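PDB 4YN1: fusolin from Anomala cuprea entomopoxvirus, which forms intracellular crystalline spindles that enhance the virulence of an insect poxvirus, probably through chitin-directed lytic polysaccharide monooxygenase activity. Local coordinates for residues Arg78-Ile83 against Tyr212-Arg217; Thr141-Pro146 against Arg194-Ile199. All blocks are in the same frame, centred on the assembly; numbering follows the deposited sequence.

Contact 1. Residues Arg78-Ile83 against Tyr212-Arg217. With NAG (2-acetamido-2-deoxy-beta-D-glucopyranose), chain B; NAG (2-acetamido-2-deoxy-beta-D-glucopyranose), chain C.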
ATOM      1  N   ARG A  78     -12.994  17.451   0.525  1.00 15.68           N
ATOM      2  CA  ARG A  78     -11.964  18.153  -0.242  1.00 17.42           C
ATOM      3  C   ARG A  78     -10.850  18.702   0.624  1.00 22.04           C
ATOM      4  O   ARG A  78      -9.773  19.001   0.105  1.00 25.83           O
ATOM      5  CB  ARG A  78     -12.545  19.333  -1.036  1.00 19.92           C
ATOM      6  CG  ARG A  78     -13.514  18.880  -2.122  1.00 27.08           C
ATOM      7  CD  ARG A  78     -14.205  20.020  -2.813  1.00 43.54           C
ATOM      8  NE  ARG A  78     -15.332  19.585  -3.657  1.00 46.60           N
ATOM      9  CZ  ARG A  78     -16.587  19.391  -3.246  1.00 52.97           C
ATOM     10  NH1 ARG A  78     -16.920  19.579  -1.968  1.00 26.91           N
ATOM     11  NH2 ARG A  78     -17.518  18.998  -4.106  1.00 44.18           N
ATOM     12  N   ASP A  79     -11.134  18.920   1.891  1.00 18.22           N
ATOM     13  CA  ASP A  79     -10.198  19.517   2.838  1.00 18.18           C
ATOM     14  C   ASP A  79      -9.289  18.461   3.414  1.00 18.41           C
ATOM     15  O   ASP A  79      -9.710  17.720   4.280  1.00 17.71           O
ATOM     16  CB  ASP A  79     -10.994  20.244   3.942  1.00 19.00           C
ATOM     17  CG  ASP A  79     -10.121  20.986   4.947  1.00 32.51           C
ATOM     18  OD1 ASP A  79      -8.881  21.027   4.745  1.00 32.44           O
ATOM     19  OD2 ASP A  79     -10.668  21.492   5.944  1.00 36.69           O
ATOM     20  N   ILE A  80      -8.044  18.402   2.960  1.00 19.62           N
ATOM     21  CA  ILE A  80      -7.093  17.400   3.472  1.00 21.05           C
ATOM     22  C   ILE A  80      -6.857  17.515   4.984  1.00 21.85           C
ATOM     23  O   ILE A  80      -6.685  16.491   5.645  1.00 19.18           O
ATOM     24  CB  ILE A  80      -5.788  17.368   2.627  1.00 24.95           C
ATOM     25  CG1 ILE A  80      -5.071  15.993   2.723  1.00 26.24           C
ATOM     26  CG2 ILE A  80      -4.861  18.537   2.967  1.00 27.01           C
ATOM     27  CD1 ILE A  80      -5.793  14.854   2.055  1.00 30.32           C
ATOM     28  N   CYS A  81      -6.980  18.727   5.576  1.00 20.79           N
ATOM     29  CA  CYS A  81      -6.847  18.865   7.037  1.00 21.43           C
ATOM     30  C   CYS A  81      -7.938  18.109   7.775  1.00 21.00           C
ATOM     31  O   CYS A  81      -7.670  17.478   8.793  1.00 19.45           O
ATOM     32  CB  CYS A  81      -6.830  20.335   7.433  1.00 24.15           C
ATOM     33  SG  CYS A  81      -5.446  21.237   6.724  1.00 29.36           S
ATOM     34  N   TRP A  82      -9.164  18.124   7.237  1.00 18.44           N
ATOM     35  CA  TRP A  82     -10.287  17.364   7.776  1.00 17.41           C
ATOM     36  C   TRP A  82      -9.974  15.844   7.667  1.00 17.41           C
ATOM     37  O   TRP A  82     -10.182  15.097   8.617  1.00 17.23           O
ATOM     38  CB  TRP A  82     -11.594  17.693   7.015  1.00 17.33           C
ATOM     39  CG  TRP A  82     -12.750  16.829   7.413  1.00 20.26           C
ATOM     40  CD1 TRP A  82     -13.285  15.797   6.708  1.00 22.75           C
ATOM     41  CD2 TRP A  82     -13.477  16.892   8.645  1.00 22.41           C
ATOM     42  NE1 TRP A  82     -14.306  15.217   7.415  1.00 22.79           N
ATOM     43  CE2 TRP A  82     -14.439  15.859   8.616  1.00 26.16           C
ATOM     44  CE3 TRP A  82     -13.459  17.769   9.745  1.00 26.35           C
ATOM     45  CZ2 TRP A  82     -15.370  15.676   9.644  1.00 27.10           C
ATOM     46  CZ3 TRP A  82     -14.396  17.596  10.754  1.00 28.82           C
ATOM     47  CH2 TRP A  82     -15.312  16.538  10.715  1.00 29.32           C
ATOM     48  N   ILE A  83      -9.449  15.415   6.537  1.00 15.91           N
ATOM     49  CA  ILE A  83      -9.096  13.983   6.330  1.00 15.64           C
ATOM     50  C   ILE A  83      -8.032  13.534   7.348  1.00 19.11           C
ATOM     51  O   ILE A  83      -8.216  12.560   8.083  1.00 17.53           O
ATOM     52  CB  ILE A  83      -8.620  13.773   4.871  1.00 18.17           C
ATOM     53  CG1 ILE A  83      -9.773  14.066   3.859  1.00 19.34           C
ATOM     54  CG2 ILE A  83      -7.988  12.372   4.647  1.00 18.59           C
ATOM     55  CD1 ILE A  83     -11.009  13.299   4.030  1.00 18.55           C
ATOM     56  N   TYR A 212       0.914   6.249  -1.542  1.00  9.42           N
ATOM     57  CA  TYR A 212      -0.372   6.180  -0.855  1.00  8.01           C
ATOM     58  C   TYR A 212      -1.401   6.772  -1.783  1.00 11.81           C
ATOM     59  O   TYR A 212      -1.261   7.932  -2.188  1.00  9.09           O
ATOM     60  CB  TYR A 212      -0.323   6.955   0.443  1.00  9.84           C
ATOM     61  CG  TYR A 212      -1.499   6.727   1.353  1.00  9.67           C
ATOM     62  CD1 TYR A 212      -1.782   5.458   1.849  1.00 11.67           C
ATOM     63  CD2 TYR A 212      -2.210   7.794   1.876  1.00 10.13           C
ATOM     64  CE1 TYR A 212      -2.793   5.247   2.765  1.00  9.98           C
ATOM     65  CE2 TYR A 212      -3.225   7.594   2.818  1.00 11.26           C
ATOM     66  CZ  TYR A 212      -3.548   6.317   3.220  1.00 13.64           C
ATOM     67  OH  TYR A 212      -4.520   6.133   4.171  1.00 12.33           O
ATOM     68  N   VAL A 213      -2.341   5.937  -2.217  1.00  9.27           N
ATOM     69  CA  VAL A 213      -3.354   6.284  -3.201  1.00  9.23           C
ATOM     70  C   VAL A 213      -4.692   6.502  -2.529  1.00 13.06           C
ATOM     71  O   VAL A 213      -5.190   5.622  -1.818  1.00 10.03           O
ATOM     72  CB  VAL A 213      -3.444   5.208  -4.285  1.00 10.69           C
ATOM     73  CG1 VAL A 213      -4.541   5.558  -5.300  1.00 12.33           C
ATOM     74  CG2 VAL A 213      -2.092   5.010  -4.986  1.00 10.67           C
ATOM     75  N   ARG A 214      -5.320   7.631  -2.857  1.00 10.14           N
ATOM     76  CA  ARG A 214      -6.617   7.991  -2.335  1.00 10.48           C
ATOM     77  C   ARG A 214      -7.571   8.166  -3.522  1.00 12.50           C
ATOM     78  O   ARG A 214      -7.295   8.969  -4.413  1.00 11.92           O
ATOM     79  CB  ARG A 214      -6.515   9.289  -1.542  1.00 12.07           C
ATOM     80  CG  ARG A 214      -7.868   9.819  -1.043  1.00 14.22           C
ATOM     81  CD  ARG A 214      -7.685  11.156  -0.351  1.00 14.67           C
ATOM     82  NE  ARG A 214      -8.956  11.614   0.191  1.00 17.58           N
ATOM     83  CZ  ARG A 214      -9.408  12.865   0.213  1.00 21.57           C
ATOM     84  NH1 ARG A 214      -8.646  13.864  -0.191  1.00 16.23           N
ATOM     85  NH2 ARG A 214     -10.604  13.128   0.703  1.00 14.69           N
ATOM     86  N   TRP A 215      -8.674   7.410  -3.533  1.00 11.91           N
ATOM     87  CA  TRP A 215      -9.722   7.553  -4.551  1.00 11.59           C
ATOM     88  C   TRP A 215     -10.913   8.101  -3.790  1.00 14.93           C
ATOM     89  O   TRP A 215     -11.505   7.373  -3.010  1.00 13.56           O
ATOM     90  CB  TRP A 215     -10.096   6.192  -5.165  1.00 11.27           C
ATOM     91  CG  TRP A 215     -11.116   6.292  -6.257  1.00 12.82           C
ATOM     92  CD1 TRP A 215     -11.288   7.330  -7.123  1.00 15.48           C
ATOM     93  CD2 TRP A 215     -11.942   5.224  -6.743  1.00 12.84           C
ATOM     94  NE1 TRP A 215     -12.223   6.997  -8.076  1.00 15.20           N
ATOM     95  CE2 TRP A 215     -12.654   5.718  -7.854  1.00 16.60           C
ATOM     96  CE3 TRP A 215     -12.245   3.939  -6.272  1.00 14.29           C
ATOM     97  CZ2 TRP A 215     -13.552   4.923  -8.589  1.00 15.79           C
ATOM     98  CZ3 TRP A 215     -13.087   3.139  -7.041  1.00 16.03           C
ATOM     99  CH2 TRP A 215     -13.780   3.658  -8.136  1.00 16.70           C
ATOM    100  N   GLN A 216     -11.269   9.380  -4.013  1.00 12.55           N
ATOM    101  CA  GLN A 216     -12.319  10.032  -3.246  1.00 10.48           C
ATOM    102  C   GLN A 216     -13.572  10.266  -4.083  1.00 12.69           C
ATOM    103  O   GLN A 216     -13.481  10.890  -5.131  1.00 14.00           O
ATOM    104  CB  GLN A 216     -11.757  11.372  -2.746  1.00 12.74           C
ATOM    105  CG  GLN A 216     -12.718  12.238  -1.917  1.00 12.60           C
ATOM    106  CD  GLN A 216     -13.266  11.530  -0.696  1.00 21.57           C
ATOM    107  OE1 GLN A 216     -12.540  11.101   0.203  1.00 16.00           O
ATOM    108  NE2 GLN A 216     -14.559  11.412  -0.583  1.00 15.51           N
ATOM    109  N   ARG A 217     -14.714   9.850  -3.594  1.00 14.13           N
ATOM    110  CA  ARG A 217     -15.990  10.119  -4.263  1.00 15.01           C
ATOM    111  C   ARG A 217     -16.393  11.564  -3.997  1.00 21.14           C
ATOM    112  O   ARG A 217     -16.312  12.027  -2.850  1.00 19.53           O
ATOM    113  CB  ARG A 217     -17.076   9.184  -3.759  1.00 16.54           C
ATOM    114  CG  ARG A 217     -16.842   7.778  -4.277  1.00 27.32           C
ATOM    115  CD  ARG A 217     -17.602   6.735  -3.494  1.00 31.70           C
ATOM    116  NE  ARG A 217     -19.051   6.864  -3.633  1.00 47.04           N
ATOM    117  CZ  ARG A 217     -19.936   5.948  -3.249  1.00 67.16           C
ATOM    118  NH1 ARG A 217     -19.531   4.811  -2.690  1.00 62.72           N
ATOM    119  NH2 ARG A 217     -21.234   6.155  -3.430  1.00 59.01           N
TER
HETATM  120  C1  NAG B   2     -10.158  22.274  -3.295  1.00 24.61           C
HETATM  121  C2  NAG B   2     -11.548  22.794  -3.668  1.00 23.53           C
HETATM  122  C3  NAG B   2     -11.793  24.103  -2.917  1.00 29.05           C
HETATM  123  C4  NAG B   2     -11.647  23.891  -1.417  1.00 33.79           C
HETATM  124  C5  NAG B   2     -10.325  23.203  -1.079  1.00 32.53           C
HETATM  125  C6  NAG B   2     -10.271  22.733   0.354  1.00 30.21           C
HETATM  126  C7  NAG B   2     -12.541  22.344  -5.889  1.00 26.07           C
HETATM  127  C8  NAG B   2     -12.466  22.650  -7.356  1.00 29.86           C
HETATM  128  N2  NAG B   2     -11.662  22.995  -5.104  1.00 19.68           N
HETATM  129  O3  NAG B   2     -13.126  24.524  -3.191  1.00 32.29           O
HETATM  130  O4  NAG B   2     -11.643  25.154  -0.756  1.00 42.33           O
HETATM  131  O5  NAG B   2     -10.144  22.036  -1.897  1.00 27.11           O
HETATM  132  O6  NAG B   2      -8.927  22.507   0.758  1.00 37.20           O
HETATM  133  O7  NAG B   2     -13.372  21.568  -5.435  1.00 27.66           O
HETATM  134  C1  NAG C   1      -6.859  18.537  -4.983  1.00 18.31           C
HETATM  135  C2  NAG C   1      -6.673  19.273  -3.660  1.00 19.96           C
HETATM  136  C3  NAG C   1      -8.033  19.809  -3.212  1.00 22.21           C
HETATM  137  C4  NAG C   1      -8.645  20.678  -4.302  1.00 25.02           C
HETATM  138  C5  NAG C   1      -8.693  19.900  -5.615  1.00 23.17           C
HETATM  139  C6  NAG C   1      -9.192  20.710  -6.793  1.00 26.72           C
HETATM  140  C7  NAG C   1      -5.075  18.628  -1.926  1.00 24.54           C
HETATM  141  C8  NAG C   1      -4.628  17.540  -0.994  1.00 22.62           C
HETATM  142  N2  NAG C   1      -6.138  18.355  -2.670  1.00 17.83           N
HETATM  143  O3  NAG C   1      -7.893  20.534  -1.990  1.00 20.37           O
HETATM  144  O4  NAG C   1      -9.972  21.044  -3.945  1.00 27.42           O
HETATM  145  O5  NAG C   1      -7.362  19.474  -5.942  1.00 21.16           O
HETATM  146  O6  NAG C   1      -8.411  21.885  -6.982  1.00 31.32           O
HETATM  147  O7  NAG C   1      -4.505  19.712  -1.986  1.00 24.23           O
HETATM  148  O   HOH W   1      -8.962  16.603  -1.336  1.00 19.53           O

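Contact 2. Residues Thr141-Pro146 against Arg194-Ile199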
ATOM      1  N   THR A 141     -13.758  -2.018  -8.590  1.00 11.42           N
ATOM      2  CA  THR A 141     -14.727  -3.130  -8.544  1.00  9.43           C
ATOM      3  C   THR A 141     -16.171  -2.623  -8.557  1.00 15.41           C
ATOM      4  O   THR A 141     -17.095  -3.422  -8.577  1.00 16.78           O
ATOM      5  CB  THR A 141     -14.422  -4.081  -7.406  1.00 13.24           C
ATOM      6  OG1 THR A 141     -14.528  -3.405  -6.168  1.00 13.27           O
ATOM      7  CG2 THR A 141     -13.028  -4.660  -7.516  1.00 14.95           C
ATOM      8  N   ALA A 142     -16.356  -1.320  -8.469  1.00 12.38           N
ATOM      9  CA  ALA A 142     -17.627  -0.626  -8.598  1.00 12.57           C
ATOM     10  C   ALA A 142     -17.309   0.732  -9.212  1.00 19.64           C
ATOM     11  O   ALA A 142     -16.284   1.319  -8.877  1.00 21.23           O
ATOM     12  CB  ALA A 142     -18.276  -0.439  -7.233  1.00 12.81           C
ATOM     13  N   ILE A 143     -18.165   1.230 -10.081  1.00 14.47           N
ATOM     14  CA  ILE A 143     -17.953   2.521 -10.729  1.00 13.17           C
ATOM     15  C   ILE A 143     -18.756   3.579 -10.017  1.00 21.83           C
ATOM     16  O   ILE A 143     -19.975   3.655 -10.134  1.00 20.35           O
ATOM     17  CB  ILE A 143     -18.256   2.466 -12.238  1.00 17.12           C
ATOM     18  CG1 ILE A 143     -17.449   1.365 -12.954  1.00 18.78           C
ATOM     19  CG2 ILE A 143     -17.978   3.836 -12.885  1.00 19.80           C
ATOM     20  CD1 ILE A 143     -15.912   1.531 -12.918  1.00 24.88           C
ATOM     21  N   HIS A 144     -18.051   4.371  -9.236  1.00 22.69           N
ATOM     22  CA  HIS A 144     -18.595   5.440  -8.434  1.00 25.66           C
ATOM     23  C   HIS A 144     -18.027   6.717  -9.016  1.00 28.22           C
ATOM     24  O   HIS A 144     -16.823   6.936  -8.883  1.00 29.79           O
ATOM     25  CB  HIS A 144     -18.089   5.285  -6.979  1.00 28.08           C
ATOM     26  CG  HIS A 144     -18.478   4.016  -6.282  1.00 33.06           C
ATOM     27  ND1 HIS A 144     -19.700   3.406  -6.516  1.00 36.23           N
ATOM     28  CD2 HIS A 144     -17.825   3.333  -5.308  1.00 34.98           C
ATOM     29  CE1 HIS A 144     -19.766   2.394  -5.665  1.00 34.95           C
ATOM     30  NE2 HIS A 144     -18.647   2.304  -4.927  1.00 34.68           N
ATOM     31  N   GLU A 145     -18.821   7.450  -9.790  1.00 21.92           N
ATOM     32  CA  GLU A 145     -18.449   8.729 -10.388  1.00 20.22           C
ATOM     33  C   GLU A 145     -19.555   9.716  -9.993  1.00 24.35           C
ATOM     34  O   GLU A 145     -20.703   9.296  -9.797  1.00 23.60           O
ATOM     35  CB  GLU A 145     -18.250   8.637 -11.908  1.00 22.02           C
ATOM     36  CG  GLU A 145     -17.014   7.789 -12.255  1.00 24.24           C
ATOM     37  CD  GLU A 145     -16.563   7.716 -13.701  1.00 45.11           C
ATOM     38  OE1 GLU A 145     -17.292   8.207 -14.593  1.00 49.75           O
ATOM     39  OE2 GLU A 145     -15.470   7.153 -13.942  1.00 34.09           O
ATOM     40  N   PRO A 146     -19.232  10.977  -9.719  1.00 20.62           N
ATOM     41  CA  PRO A 146     -17.940  11.653  -9.898  1.00 19.46           C
ATOM     42  C   PRO A 146     -16.953  11.355  -8.765  1.00 19.21           C
ATOM     43  O   PRO A 146     -17.357  11.109  -7.632  1.00 16.54           O
ATOM     44  CB  PRO A 146     -18.344  13.138  -9.926  1.00 21.27           C
ATOM     45  CG  PRO A 146     -19.501  13.207  -9.023  1.00 25.94           C
ATOM     46  CD  PRO A 146     -20.273  11.932  -9.282  1.00 22.52           C
ATOM     47  N   ARG A 194     -12.556  -2.413 -17.262  1.00 12.19           N
ATOM     48  CA  ARG A 194     -12.144  -1.012 -17.328  1.00 10.73           C
ATOM     49  C   ARG A 194     -11.369  -0.652 -16.069  1.00 14.00           C
ATOM     50  O   ARG A 194     -11.612  -1.202 -14.997  1.00 14.53           O
ATOM     51  CB  ARG A 194     -13.351  -0.091 -17.432  1.00 12.88           C
ATOM     52  CG  ARG A 194     -14.112  -0.286 -18.731  1.00 16.86           C
ATOM     53  CD  ARG A 194     -15.410   0.467 -18.790  1.00 20.62           C
ATOM     54  NE  ARG A 194     -16.023   0.183 -20.088  1.00 20.18           N
ATOM     55  CZ  ARG A 194     -16.697  -0.922 -20.397  1.00 33.76           C
ATOM     56  NH1 ARG A 194     -16.958  -1.834 -19.466  1.00 22.08           N
ATOM     57  NH2 ARG A 194     -17.163  -1.101 -21.633  1.00 26.01           N
ATOM     58  N   VAL A 195     -10.441   0.264 -16.209  1.00 10.05           N
ATOM     59  CA  VAL A 195      -9.548   0.681 -15.126  1.00  8.99           C
ATOM     60  C   VAL A 195      -9.360   2.173 -15.151  1.00 11.89           C
ATOM     61  O   VAL A 195      -9.732   2.831 -16.115  1.00 12.73           O
ATOM     62  CB  VAL A 195      -8.165  -0.021 -15.280  1.00 12.97           C
ATOM     63  CG1 VAL A 195      -8.250  -1.527 -15.071  1.00 13.34           C
ATOM     64  CG2 VAL A 195      -7.507   0.320 -16.596  1.00 12.98           C
ATOM     65  N   TYR A 196      -8.679   2.699 -14.137  1.00 11.39           N
ATOM     66  CA  TYR A 196      -8.225   4.092 -14.104  1.00 11.16           C
ATOM     67  C   TYR A 196      -6.708   4.049 -14.147  1.00 15.86           C
ATOM     68  O   TYR A 196      -6.085   3.468 -13.238  1.00 14.02           O
ATOM     69  CB  TYR A 196      -8.649   4.817 -12.833  1.00 13.13           C
ATOM     70  CG  TYR A 196     -10.141   4.993 -12.683  1.00 14.62           C
ATOM     71  CD1 TYR A 196     -10.817   6.002 -13.362  1.00 16.63           C
ATOM     72  CD2 TYR A 196     -10.887   4.132 -11.888  1.00 14.99           C
ATOM     73  CE1 TYR A 196     -12.196   6.161 -13.235  1.00 14.82           C
ATOM     74  CE2 TYR A 196     -12.261   4.283 -11.755  1.00 15.96           C
ATOM     75  CZ  TYR A 196     -12.905   5.324 -12.401  1.00 20.15           C
ATOM     76  OH  TYR A 196     -14.249   5.480 -12.240  1.00 17.72           O
ATOM     77  N   ARG A 197      -6.112   4.565 -15.223  1.00 13.02           N
ATOM     78  CA  ARG A 197      -4.674   4.645 -15.356  1.00 12.55           C
ATOM     79  C   ARG A 197      -4.270   6.100 -15.253  1.00 17.21           C
ATOM     80  O   ARG A 197      -4.936   6.966 -15.807  1.00 15.46           O
ATOM     81  CB  ARG A 197      -4.140   4.036 -16.659  1.00 14.86           C
ATOM     82  CG  ARG A 197      -4.332   2.519 -16.742  1.00 18.99           C
ATOM     83  CD  ARG A 197      -3.554   1.879 -17.906  1.00 19.58           C
ATOM     84  NE  ARG A 197      -3.976   2.450 -19.178  1.00 16.55           N
ATOM     85  CZ  ARG A 197      -4.913   1.963 -19.990  1.00 20.56           C
ATOM     86  NH1 ARG A 197      -5.500   0.798 -19.726  1.00 16.51           N
ATOM     87  NH2 ARG A 197      -5.257   2.626 -21.079  1.00 15.75           N
ATOM     88  N   MET A 198      -3.208   6.385 -14.523  1.00 13.81           N
ATOM     89  CA  MET A 198      -2.759   7.775 -14.357  1.00 12.26           C
ATOM     90  C   MET A 198      -1.240   7.786 -14.279  1.00 15.62           C
ATOM     91  O   MET A 198      -0.638   6.873 -13.715  1.00 14.21           O
ATOM     92  CB  MET A 198      -3.420   8.439 -13.116  1.00 14.02           C
ATOM     93  CG  MET A 198      -3.063   7.790 -11.801  1.00 16.01           C
ATOM     94  SD  MET A 198      -4.312   7.777 -10.527  1.00 19.32           S
ATOM     95  CE  MET A 198      -5.348   6.341 -11.107  1.00 15.62           C
ATOM     96  N   ILE A 199      -0.615   8.785 -14.885  1.00 12.82           N
ATOM     97  CA  ILE A 199       0.835   8.913 -14.852  1.00 12.75           C
ATOM     98  C   ILE A 199       1.189   9.670 -13.605  1.00 15.94           C
ATOM     99  O   ILE A 199       0.865  10.851 -13.488  1.00 14.50           O
ATOM    100  CB  ILE A 199       1.439   9.617 -16.115  1.00 16.15           C
ATOM    101  CG1 ILE A 199       0.987   8.924 -17.436  1.00 20.34           C
ATOM    102  CG2 ILE A 199       2.979   9.656 -16.011  1.00 17.96           C
ATOM    103  CD1 ILE A 199       1.296   7.521 -17.520  1.00 31.94           C
TER

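Contact 1. Residues Arg78-Ile83 against Tyr212-Arg217
Ile83 lays its CG1-CD1 arm over one face of the Arg214 guanidinium, the two side chains coming from opposite directions. CG1 and CD1 of Ile83 both lie 3.4 Å from NH2 of Arg214, while the CB of Gln216 lies 3.8 Å above the other face, offset toward the rim. The flat cation is thus layered between aliphatic carbons. Ile80 slides past Arg214 in the opposite direction: with CG1 anti to the backbone N (chi1 -155°), its CD1 comes within 3.8 Å of Arg214 NH1. Direct contact across the segments is packing alone, but one water links them, donating to Arg78 O (2.9 Å) and accepting from Arg214 NH1.

Arg214 stretches out fully from the strand, and each nitrogen of its buried guanidinium has a polar partner. NH2 donates to Gln216 OE1 at 2.8 Å, from above the carbonyl plane, and to Phe77 O; NE reaches Tyr226 OH, and NH1 forms a salt bridge with Glu150. Such a network should fix the rotation of the group and balance its charge. In the facing segment, Asp79 N-caps helix 80-87 through OD1 and Cys81 N, and the glycan lies along the turn: Arg78 CD is 3.2 Å from O7 of the chain B sugar, and Ile80 CB packs on the acetamide methyl C8 of the chain C sugar. Glu150, whose OE2 is hydrogen-bonded to the glycan, ties this pocket back to Arg214. The contact docks the start of helix 80-87 against strand 209-217, which runs antiparallel between strands 147-154 and 223-234 of the mixed sheet.

Contact 2. Residues Thr141-Pro146 against Arg194-Ile199
Tyr196 and Glu145 join the strand to the loop, phenol to carboxylate, in the sole hydrogen bond between the two segments. Along the strand, Arg194 comes first, its side chain starting toward the loop without touching it and packing on Leu180 of the neighbouring strand 180-182. Val195 turns its side chain from the loop, while its backbone pairs with Val181.

Tyr196 then carries the contact. Its CG lies anti to the carbonyl carbon (chi1 -65°), and the ring runs out toward Glu145, which extends from the opposite direction. The hydroxyl donates to Glu145 OE2 at 2.7 Å, meeting it on the anti side, 16° out of the carboxylate plane. OE2 sits at the ring edge, in its plane, and also lies 3.5 Å from CE1, although the carboxylate and ring planes are turned 47° apart. Ile143 crosses the ring's end, CG2 being 4.1 Å from Tyr196 OH. A buried ring thus ends in a hydrogen bond to an exposed carboxylate, with Phe149 and Trp215 packed against the ring at steep angles.

Arg197 to Ile199 lead off along the sheet, and backbone bonds from Tyr196 to Phe138 and from Met198 to Leu136 align this strand antiparallel to 131-140. The loop 141-146, with a cis peptide bond before Pro146, leads from that strand to 147-154. It also carries His144, whose NE2 is hydrogen-bonded to His1 ND1, a pairing consistent with the histidine brace that holds copper in this monooxygenase family, at the edge of its immunoglobulin-like sandwich.

How the contacts relate
From the N-terminal His1, the chain passes its early helices and reaches 78-83, the first half of contact 1. Strand 131-140 and the loop 141-146 follow, and contact 2 closes when 194-199 returns to that loop after 47 intervening residues. Strand 209-217 comes next and closes contact 1 over 128 residues, so the smaller loop lies wholly within the larger. Contact 1 fastens a helix to the mixed sheet; contact 2 joins the four-stranded sheet to the loop connecting the two sheets. Their centres are about 16 Å apart, and they meet through Trp215, whose CZ2 is 3.5 Å from Tyr196 CE2, and through Arg217 beside His144.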